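Local coordinates for Glyco_hydro_cc domain-containing protein (Trichoderma gamsii, PDB 6UBD) that probably binds beta-1,3-glucan-type oligosaccharides, as a member of subgroup VII of glycoside hydrolase family GH128, at residues F45-L50 with A66-V71; K156-Q161 with K165-T170; S177-V182 with V228-A233. All blocks are in the same frame, centred on the assembly; numbering follows the deposited sequence.

Interaction 1 of 3, residues F45-L50 with A66-V71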
loop_
_atom_site.group_PDB
_atom_site.type_symbol
_atom_site.label_atom_id
_atom_site.label_comp_id
_atom_site.label_asym_id
_atom_site.label_seq_id
_atom_site.Cartn_x
_atom_site.Cartn_y
_atom_site.Cartn_z
ATOM N N PHE A 45 16.637 -3.520 -7.929
ATOM C CA PHE A 45 17.026 -4.903 -7.538
ATOM C C PHE A 45 15.818 -5.860 -7.670
ATOM O O PHE A 45 16.017 -7.045 -8.018
ATOM C CB PHE A 45 17.536 -4.933 -6.091
ATOM C CG PHE A 45 18.701 -4.036 -5.772
ATOM C CD1 PHE A 45 19.902 -4.256 -6.380
ATOM C CD2 PHE A 45 18.571 -2.938 -4.921
ATOM C CE1 PHE A 45 21.003 -3.488 -6.021
ATOM C CE2 PHE A 45 19.652 -2.104 -4.641
ATOM C CZ PHE A 45 20.859 -2.374 -5.206
ATOM N N TRP A 46 14.591 -5.370 -7.430
ATOM C CA TRP A 46 13.412 -6.258 -7.362
ATOM C C TRP A 46 12.623 -6.352 -8.704
ATOM O O TRP A 46 11.805 -7.276 -8.854
ATOM C CB TRP A 46 12.475 -5.766 -6.285
ATOM C CG TRP A 46 12.967 -5.842 -4.865
ATOM C CD1 TRP A 46 13.945 -6.657 -4.345
ATOM C CD2 TRP A 46 12.455 -5.090 -3.758
ATOM N NE1 TRP A 46 14.035 -6.479 -2.994
ATOM C CE2 TRP A 46 13.143 -5.503 -2.596
ATOM C CE3 TRP A 46 11.441 -4.133 -3.650
ATOM C CZ2 TRP A 46 12.835 -4.986 -1.340
ATOM C CZ3 TRP A 46 11.138 -3.598 -2.400
ATOM C CH2 TRP A 46 11.843 -4.043 -1.260
ATOM N N LYS A 47 12.832 -5.376 -9.634
ATOM C CA LYS A 47 11.963 -5.105 -10.780
ATOM C C LYS A 47 11.477 -6.360 -11.532
ATOM O O LYS A 47 10.298 -6.468 -11.931
ATOM C CB LYS A 47 12.701 -4.181 -11.783
ATOM C CG LYS A 47 11.837 -3.528 -12.833
ATOM C CD LYS A 47 12.698 -2.861 -13.863
ATOM C CE LYS A 47 11.849 -2.149 -14.865
ATOM N NZ LYS A 47 12.670 -1.496 -15.889
ATOM N N ASP A 48 12.435 -7.244 -11.828
ATOM C CA ASP A 48 12.130 -8.381 -12.745
ATOM C C ASP A 48 11.146 -9.402 -12.115
ATOM O O ASP A 48 10.572 -10.209 -12.835
ATOM C CB ASP A 48 13.358 -9.089 -13.245
ATOM C CG ASP A 48 13.037 -10.104 -14.318
ATOM O OD1 ASP A 48 12.569 -9.687 -15.361
ATOM O OD2 ASP A 48 13.421 -11.325 -14.157
ATOM N N HIS A 49 10.874 -9.290 -10.821
ATOM C CA HIS A 49 9.960 -10.232 -10.109
ATOM C C HIS A 49 8.684 -9.523 -9.626
ATOM O O HIS A 49 7.848 -10.183 -8.943
ATOM C CB HIS A 49 10.700 -10.876 -8.913
ATOM C CG HIS A 49 11.998 -11.496 -9.278
ATOM N ND1 HIS A 49 12.097 -12.557 -10.113
ATOM C CD2 HIS A 49 13.239 -11.158 -8.868
ATOM C CE1 HIS A 49 13.376 -12.829 -10.306
ATOM N NE2 HIS A 49 14.086 -11.989 -9.507
ATOM N N LEU A 50 8.547 -8.218 -9.911
ATOM C CA LEU A 50 7.362 -7.416 -9.542
ATOM C C LEU A 50 6.445 -7.277 -10.718
ATOM O O LEU A 50 6.881 -7.387 -11.905
ATOM C CB LEU A 50 7.813 -6.039 -9.066
ATOM C CG LEU A 50 8.743 -5.980 -7.861
ATOM C CD1 LEU A 50 9.010 -4.542 -7.509
ATOM C CD2 LEU A 50 8.226 -6.704 -6.615
ATOM N N ALA A 66 10.342 1.503 -14.835
ATOM C CA ALA A 66 9.862 1.600 -16.230
ATOM C C ALA A 66 9.351 0.228 -16.677
ATOM O O ALA A 66 10.117 -0.710 -16.696
ATOM C CB ALA A 66 10.979 2.075 -17.141
ATOM N N GLY A 67 8.104 0.156 -17.104
ATOM C CA GLY A 67 7.482 -1.106 -17.549
ATOM C C GLY A 67 6.544 -1.705 -16.532
ATOM O O GLY A 67 5.606 -2.446 -16.927
ATOM N N LEU A 68 6.779 -1.444 -15.250
ATOM C CA LEU A 68 5.842 -1.945 -14.210
ATOM C C LEU A 68 4.571 -1.069 -14.238
ATOM O O LEU A 68 4.544 0.047 -14.810
ATOM C CB LEU A 68 6.507 -1.844 -12.823
ATOM C CG LEU A 68 7.789 -2.646 -12.604
ATOM C CD1 LEU A 68 8.293 -2.411 -11.184
ATOM C CD2 LEU A 68 7.535 -4.159 -12.813
ATOM N N VAL A 69 3.505 -1.542 -13.598
ATOM C CA VAL A 69 2.253 -0.759 -13.411
ATOM C C VAL A 69 2.453 0.300 -12.333
ATOM O O VAL A 69 2.738 -0.083 -11.174
ATOM C CB VAL A 69 1.100 -1.713 -13.011
ATOM C CG1 VAL A 69 -0.143 -0.904 -12.693
ATOM C CG2 VAL A 69 0.767 -2.732 -14.091
ATOM N N PRO A 70 2.430 1.599 -12.650
ATOM C CA PRO A 70 2.561 2.633 -11.636
ATOM C C PRO A 70 1.223 3.020 -11.004
ATOM O O PRO A 70 0.359 3.591 -11.683
ATOM C CB PRO A 70 3.181 3.831 -12.391
ATOM C CG PRO A 70 3.137 3.453 -13.845
ATOM C CD PRO A 70 2.285 2.213 -13.985
ATOM N N VAL A 71 1.014 2.666 -9.760
ATOM C CA VAL A 71 -0.292 2.834 -9.113
ATOM C C VAL A 71 -0.320 4.231 -8.458
ATOM O O VAL A 71 0.559 4.612 -7.658
ATOM C CB VAL A 71 -0.570 1.719 -8.105
ATOM C CG1 VAL A 71 -1.843 1.949 -7.288
ATOM C CG2 VAL A 71 -0.577 0.369 -8.795
#
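Leu68 lays one branch of its isobutyl group against the turn formed by Lys47 to Leu50. Its CD2 methyl lies 3.4 Å from Leu50 O and 3.7 Å from Lys47 O, and CB of Leu50 also lies 4.2 Å from CD2. The other methyl, CD1, faces the aliphatic start of Lys47, 4.1 Å from its CG. A lysine suits this place because its CG methylene packs against the leucine while the rest of the chain carries the ammonium on to Ala66. With CG anti to the backbone N (chi1 -165°) and every later torsion extended, Lys47 brings NZ to within 2.8 Å of Ala66 O. This hydrogen bond is weak: the oxygen sits nearly as close to CE as to NZ, a doubtful approach that makes the placing of the lysine end less certain.

Both segments lead into adjacent parallel strands, 52-54 and 69-73, of a (beta/alpha)8 barrel, as expected for this family; the contact therefore joins two loops at the N-terminal ends of those strands.

Behind the first shell, the turn is shaped by two successive backbone bonds, His49 N to Trp46 O and Leu50 N to Lys47 O, the latter 3.2 Å long. Lys47 O is thus already engaged where Leu68 meets it. Gly67 supplies a positive phi of 103°, at which a beta carbon would press on the carbonyl oxygen of Ala66, and so turns the chain between that acceptor and Leu68. Farther out, Leu50 packs on Ala35 and Ser37 of strand 35-38 and on Ile272 of helix 263-273, a largely apolar setting fitting a buried leucine, while Leu68 also touches Trp53.

Interaction 2 of 3, residues K156-Q161 with K165-T170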
loop_
_atom_site.group_PDB
_atom_site.type_symbol
_atom_site.label_atom_id
_atom_site.label_comp_id
_atom_site.label_asym_id
_atom_site.label_seq_id
_atom_site.Cartn_x
_atom_site.Cartn_y
_atom_site.Cartn_z
ATOM N N LYS A 156 -14.944 2.073 8.622
ATOM C CA LYS A 156 -16.318 1.542 8.840
ATOM C C LYS A 156 -17.353 2.663 8.710
ATOM O O LYS A 156 -18.414 2.453 8.059
ATOM C CB LYS A 156 -16.370 0.831 10.209
ATOM C CG LYS A 156 -17.699 0.161 10.447
ATOM C CD LYS A 156 -17.685 -0.760 11.596
ATOM C CE LYS A 156 -16.841 -1.958 11.249
ATOM N NZ LYS A 156 -16.744 -2.904 12.387
ATOM N N GLN A 157 -17.002 3.830 9.247
ATOM C CA GLN A 157 -17.877 5.014 9.171
ATOM C C GLN A 157 -17.869 5.550 7.727
ATOM O O GLN A 157 -18.971 5.873 7.180
ATOM C CB GLN A 157 -17.400 6.003 10.225
ATOM C CG GLN A 157 -18.316 7.238 10.307
ATOM C CD GLN A 157 -19.679 6.899 10.883
ATOM O OE1 GLN A 157 -19.820 6.015 11.732
ATOM N NE2 GLN A 157 -20.706 7.615 10.469
ATOM N N PHE A 158 -16.705 5.636 7.074
ATOM C CA PHE A 158 -16.597 6.157 5.688
ATOM C C PHE A 158 -17.465 5.294 4.777
ATOM O O PHE A 158 -18.150 5.815 3.886
ATOM C CB PHE A 158 -15.099 6.095 5.303
ATOM C CG PHE A 158 -14.768 6.561 3.905
ATOM C CD1 PHE A 158 -14.709 7.902 3.577
ATOM C CD2 PHE A 158 -14.463 5.655 2.907
ATOM C CE1 PHE A 158 -14.362 8.319 2.306
ATOM C CE2 PHE A 158 -14.089 6.063 1.632
ATOM C CZ PHE A 158 -14.069 7.416 1.315
ATOM N N ASN A 159 -17.425 3.979 4.940
ATOM C CA ASN A 159 -18.149 3.001 4.084
ATOM C C ASN A 159 -19.673 3.166 4.201
ATOM O O ASN A 159 -20.367 2.707 3.270
ATOM C CB ASN A 159 -17.765 1.585 4.493
ATOM C CG ASN A 159 -18.359 0.518 3.603
ATOM O OD1 ASN A 159 -18.132 0.566 2.385
ATOM N ND2 ASN A 159 -18.992 -0.497 4.191
ATOM N N GLN A 160 -20.168 3.780 5.268
ATOM C CA GLN A 160 -21.610 4.006 5.479
ATOM C C GLN A 160 -22.043 5.348 4.888
ATOM O O GLN A 160 -23.274 5.686 4.945
ATOM C CB GLN A 160 -22.025 3.901 6.952
ATOM C CG GLN A 160 -22.019 2.480 7.510
ATOM C CD GLN A 160 -22.875 1.514 6.726
ATOM O OE1 GLN A 160 -24.070 1.730 6.527
ATOM N NE2 GLN A 160 -22.228 0.410 6.370
ATOM N N GLN A 161 -21.178 6.132 4.287
ATOM C CA GLN A 161 -21.525 7.457 3.745
ATOM C C GLN A 161 -21.954 7.343 2.290
ATOM O O GLN A 161 -21.780 6.301 1.619
ATOM C CB GLN A 161 -20.287 8.345 3.848
ATOM C CG GLN A 161 -19.759 8.491 5.251
ATOM C CD GLN A 161 -20.818 8.854 6.254
ATOM O OE1 GLN A 161 -20.972 8.134 7.275
ATOM N NE2 GLN A 161 -21.581 9.886 6.016
ATOM N N LYS A 165 -19.180 6.609 -6.182
ATOM C CA LYS A 165 -18.685 5.237 -6.517
ATOM C C LYS A 165 -17.888 4.716 -5.325
ATOM O O LYS A 165 -17.112 5.496 -4.808
ATOM C CB LYS A 165 -17.895 5.308 -7.829
ATOM C CG LYS A 165 -17.787 3.936 -8.476
ATOM C CD LYS A 165 -17.046 3.846 -9.779
ATOM C CE LYS A 165 -17.122 2.400 -10.290
ATOM N NZ LYS A 165 -16.508 2.220 -11.601
ATOM N N SER A 166 -18.187 3.491 -4.937
ATOM C CA SER A 166 -17.372 2.815 -3.882
ATOM C C SER A 166 -16.056 2.281 -4.464
ATOM O O SER A 166 -15.769 2.383 -5.672
ATOM C CB SER A 166 -18.169 1.782 -3.166
ATOM O OG SER A 166 -17.469 1.285 -2.033
ATOM N N TRP A 167 -15.215 1.719 -3.599
ATOM C CA TRP A 167 -13.923 1.133 -4.018
ATOM C C TRP A 167 -14.102 -0.287 -4.561
ATOM O O TRP A 167 -15.058 -0.991 -4.322
ATOM C CB TRP A 167 -12.897 1.170 -2.896
ATOM C CG TRP A 167 -13.206 0.427 -1.638
ATOM C CD1 TRP A 167 -12.836 -0.855 -1.357
ATOM C CD2 TRP A 167 -13.792 0.960 -0.452
ATOM N NE1 TRP A 167 -13.191 -1.162 -0.075
ATOM C CE2 TRP A 167 -13.774 -0.073 0.520
ATOM C CE3 TRP A 167 -14.377 2.205 -0.136
ATOM C CZ2 TRP A 167 -14.292 0.140 1.796
ATOM C CZ3 TRP A 167 -14.842 2.389 1.138
ATOM C CH2 TRP A 167 -14.769 1.370 2.090
ATOM N N ASP A 168 -13.115 -0.695 -5.377
ATOM C CA ASP A 168 -13.016 -2.071 -5.949
ATOM C C ASP A 168 -12.112 -3.008 -5.094
ATOM O O ASP A 168 -12.435 -4.216 -5.009
ATOM C CB ASP A 168 -12.467 -1.939 -7.352
ATOM C CG ASP A 168 -13.303 -1.114 -8.311
ATOM O OD1 ASP A 168 -14.472 -1.539 -8.504
ATOM O OD2 ASP A 168 -12.876 0.005 -8.698
ATOM N N PHE A 169 -11.072 -2.448 -4.461
ATOM C CA PHE A 169 -10.145 -3.248 -3.637
ATOM C C PHE A 169 -9.920 -2.457 -2.345
ATOM O O PHE A 169 -9.819 -1.225 -2.357
ATOM C CB PHE A 169 -8.830 -3.626 -4.381
ATOM C CG PHE A 169 -7.947 -2.474 -4.808
ATOM C CD1 PHE A 169 -8.074 -1.871 -6.059
ATOM C CD2 PHE A 169 -6.961 -1.985 -3.975
ATOM C CE1 PHE A 169 -7.179 -0.883 -6.450
ATOM C CE2 PHE A 169 -6.105 -0.966 -4.343
ATOM C CZ PHE A 169 -6.200 -0.446 -5.601
ATOM N N THR A 170 -9.822 -3.198 -1.230
ATOM C CA THR A 170 -9.644 -2.625 0.099
ATOM C C THR A 170 -8.123 -2.516 0.350
ATOM O O THR A 170 -7.394 -3.609 0.338
ATOM C CB THR A 170 -10.300 -3.488 1.182
ATOM O OG1 THR A 170 -11.715 -3.594 0.873
ATOM C CG2 THR A 170 -10.166 -2.855 2.541
HETATM O O HOH W 1 -18.889 1.987 0.171
#
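Trp167 projects from the loop after helix 154-159 back toward Phe158 and Asn159. Its CB puts CG between the backbone N and the carbonyl carbon (chi1 61°), a position that sends the indole toward the helix. Along the five-membered ring, NE1 donates to Thr170 OG1 at 3.0 Å, the hydroxyl tilted 16° from the ring plane; this bond satisfies the one polar atom of a buried side chain and limits rotation of the indole. At the far rim, CZ3 meets the edge of the Phe158 ring, 3.7 Å from CD2. Next to it, CH2 is 3.5 Å from Asn159 OD1 and 3.8 Å from Asn159 CB, with amide and indole planes 51° apart. Asparagine suits this less buried spot: its CB methylene packs beside CH2 of the indole while OD1 accepts a hydrogen bond from a water at 2.7 Å. That water is also hydrogen-bonded to Ser166 OG, linking helix and loop; OG itself lies over one indole face, offset toward the rim. Lys195 adds a cation-pi contact. The arrangement is that of a beta-alpha-beta unit in a (beta/alpha)8 barrel, where the short helix 154-159 packs on the loop returning to strand 170-176.

Interaction 3 of 3, residues S177-V182 with V228-A233; sequences SDMTGV and VDLFEA
The Phe231 ring receives Val182 obliquely: CG1 of the valine comes 3.9 Å from CE1, the two side chains crossing at about a right angle. The same ring also meets that of Tyr240, their planes about 30° apart, and touches Val199 and Val237, its breadth linking helix 217-233 to strands 197-206 and 237-243. Val182 points its CB toward the opposing helix, and with CG1 anti to the backbone N (chi1 173°) this one methyl serves two partners, since Leu230 CD1 lies 4.3 Å from it. A branched, compact residue fits the buried side of the helix. Leu230 CD1 is also met by Met179, whose SD is 4.0 Å away; these two side chains slide past each other in opposite directions, and the bent methionine chain adapts to the less buried margin.

The first turn bearing Met179 and Val182 is held by Asp178 at the N-cap. Its OD1 accepts from Gly181 N at 3.0 Å, nearly along the C-O axis and with an N-H...O angle of 160°. Aspartate suits this site because its carboxylate serves a first-turn N-H without a helical acceptor, and its charge probably suits the helix start.

The start of helix 179-193 thus lies against the last turns of helix 217-233, Met179 also touching Ile227 and Leu230 touching Ile186. Following adjacent parallel strands 170-176 and 197-206, the two pack as neighbouring outer helices of a (beta/alpha)8 barrel.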
loop_
_atom_site.group_PDB
_atom_site.type_symbol
_atom_site.label_atom_id
_atom_site.label_comp_id
_atom_site.label_asym_id
_atom_site.label_seq_id
_atom_site.Cartn_x
_atom_site.Cartn_y
_atom_site.Cartn_z
ATOM N N SER A 177 4.215 -8.632 14.214
ATOM C CA SER A 177 5.491 -9.318 14.556
ATOM C C SER A 177 5.390 -10.795 14.246
ATOM O O SER A 177 6.437 -11.461 14.416
ATOM C CB SER A 177 5.921 -9.056 15.952
ATOM O OG SER A 177 4.953 -9.535 16.849
ATOM N N ASP A 178 4.252 -11.361 13.858
ATOM C CA ASP A 178 4.080 -12.811 13.640
ATOM C C ASP A 178 2.957 -13.026 12.623
ATOM O O ASP A 178 2.192 -12.099 12.258
ATOM C CB ASP A 178 3.874 -13.573 14.949
ATOM C CG ASP A 178 2.619 -13.226 15.735
ATOM O OD1 ASP A 178 1.699 -12.584 15.207
ATOM O OD2 ASP A 178 2.602 -13.667 16.894
ATOM N N MET A 179 2.798 -14.264 12.150
ATOM C CA MET A 179 1.791 -14.563 11.102
ATOM C C MET A 179 0.396 -14.649 11.715
ATOM O O MET A 179 -0.573 -14.412 10.970
ATOM C CB MET A 179 2.109 -15.895 10.407
ATOM C CG MET A 179 3.308 -15.865 9.487
ATOM S SD MET A 179 3.424 -14.524 8.263
ATOM C CE MET A 179 4.600 -13.417 9.064
ATOM N N THR A 180 0.254 -14.868 13.010
ATOM C CA THR A 180 -1.087 -14.792 13.654
ATOM C C THR A 180 -1.649 -13.368 13.468
ATOM O O THR A 180 -2.865 -13.196 13.088
ATOM C CB THR A 180 -1.043 -15.173 15.147
ATOM O OG1 THR A 180 -0.586 -16.525 15.297
ATOM C CG2 THR A 180 -2.361 -14.983 15.887
ATOM N N GLY A 181 -0.837 -12.331 13.709
ATOM C CA GLY A 181 -1.280 -10.935 13.527
ATOM C C GLY A 181 -1.596 -10.573 12.078
ATOM O O GLY A 181 -2.579 -9.883 11.784
ATOM N N VAL A 182 -0.758 -11.070 11.150
ATOM C CA VAL A 182 -0.988 -10.851 9.697
ATOM C C VAL A 182 -2.346 -11.453 9.326
ATOM O O VAL A 182 -3.189 -10.776 8.660
ATOM C CB VAL A 182 0.148 -11.512 8.896
ATOM C CG1 VAL A 182 -0.170 -11.437 7.402
ATOM C CG2 VAL A 182 1.512 -10.867 9.166
ATOM N N VAL A 228 5.285 -13.720 2.477
ATOM C CA VAL A 228 5.129 -13.837 1.020
ATOM C C VAL A 228 4.399 -15.152 0.729
ATOM O O VAL A 228 3.466 -15.190 -0.095
ATOM C CB VAL A 228 6.462 -13.687 0.293
ATOM C CG1 VAL A 228 6.366 -14.090 -1.148
ATOM C CG2 VAL A 228 6.969 -12.238 0.423
ATOM N N ASP A 229 4.815 -16.234 1.406
ATOM C CA ASP A 229 4.115 -17.504 1.142
ATOM C C ASP A 229 2.624 -17.366 1.506
ATOM O O ASP A 229 1.767 -17.930 0.803
ATOM C CB ASP A 229 4.786 -18.662 1.905
ATOM C CG ASP A 229 6.147 -19.112 1.394
ATOM O OD1 ASP A 229 6.454 -18.796 0.205
ATOM O OD2 ASP A 229 6.891 -19.817 2.184
ATOM N N LEU A 230 2.360 -16.780 2.661
ATOM C CA LEU A 230 0.954 -16.633 3.146
ATOM C C LEU A 230 0.145 -15.800 2.125
ATOM O O LEU A 230 -0.955 -16.224 1.727
ATOM C CB LEU A 230 0.948 -16.014 4.539
ATOM C CG LEU A 230 -0.411 -15.906 5.306
ATOM C CD1 LEU A 230 -0.098 -15.659 6.793
ATOM C CD2 LEU A 230 -1.327 -14.830 4.813
ATOM N N PHE A 231 0.705 -14.663 1.723
ATOM C CA PHE A 231 -0.021 -13.778 0.749
ATOM C C PHE A 231 -0.254 -14.530 -0.565
ATOM O O PHE A 231 -1.348 -14.427 -1.143
ATOM C CB PHE A 231 0.805 -12.505 0.476
ATOM C CG PHE A 231 0.906 -11.503 1.613
ATOM C CD1 PHE A 231 -0.035 -11.394 2.627
ATOM C CD2 PHE A 231 1.970 -10.605 1.648
ATOM C CE1 PHE A 231 0.084 -10.434 3.631
ATOM C CE2 PHE A 231 2.061 -9.615 2.628
ATOM C CZ PHE A 231 1.068 -9.506 3.595
ATOM N N GLU A 232 0.765 -15.215 -1.126
ATOM C CA GLU A 232 0.610 -15.905 -2.449
ATOM C C GLU A 232 -0.489 -16.994 -2.379
ATOM O O GLU A 232 -1.273 -17.137 -3.334
ATOM C CB GLU A 232 1.959 -16.413 -2.976
ATOM C CG GLU A 232 2.918 -15.303 -3.404
ATOM C CD GLU A 232 2.553 -14.624 -4.722
ATOM O OE1 GLU A 232 1.625 -15.112 -5.449
ATOM O OE2 GLU A 232 3.218 -13.542 -5.009
ATOM N N ALA A 233 -0.607 -17.699 -1.253
ATOM C CA ALA A 233 -1.610 -18.767 -1.092
ATOM C C ALA A 233 -3.014 -18.202 -0.769
ATOM O O ALA A 233 -3.955 -18.927 -1.031
ATOM C CB ALA A 233 -1.114 -19.724 -0.037
#

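How the interactions relate
Interactions 1, 2 and 3 follow one another along the chain without overlap, and all lie in the glycosyl hydrolase catalytic core. None touches another: the centres of 1 and 2 are about 28 Å apart, on opposite sides of the chain's centre, those of 1 and 3 about 22 Å, and those of 2 and 3 about 25 Å. Interaction 1 joins loops at the entrances of strands 52-54 and 69-73. In the outer helix layer, interaction 2 folds helix 154-159 onto the loop entering strand 170-176, and interaction 3 pairs helix 179-193, which follows that strand, with helix 217-233. The three are separate local packings around one curled sheet.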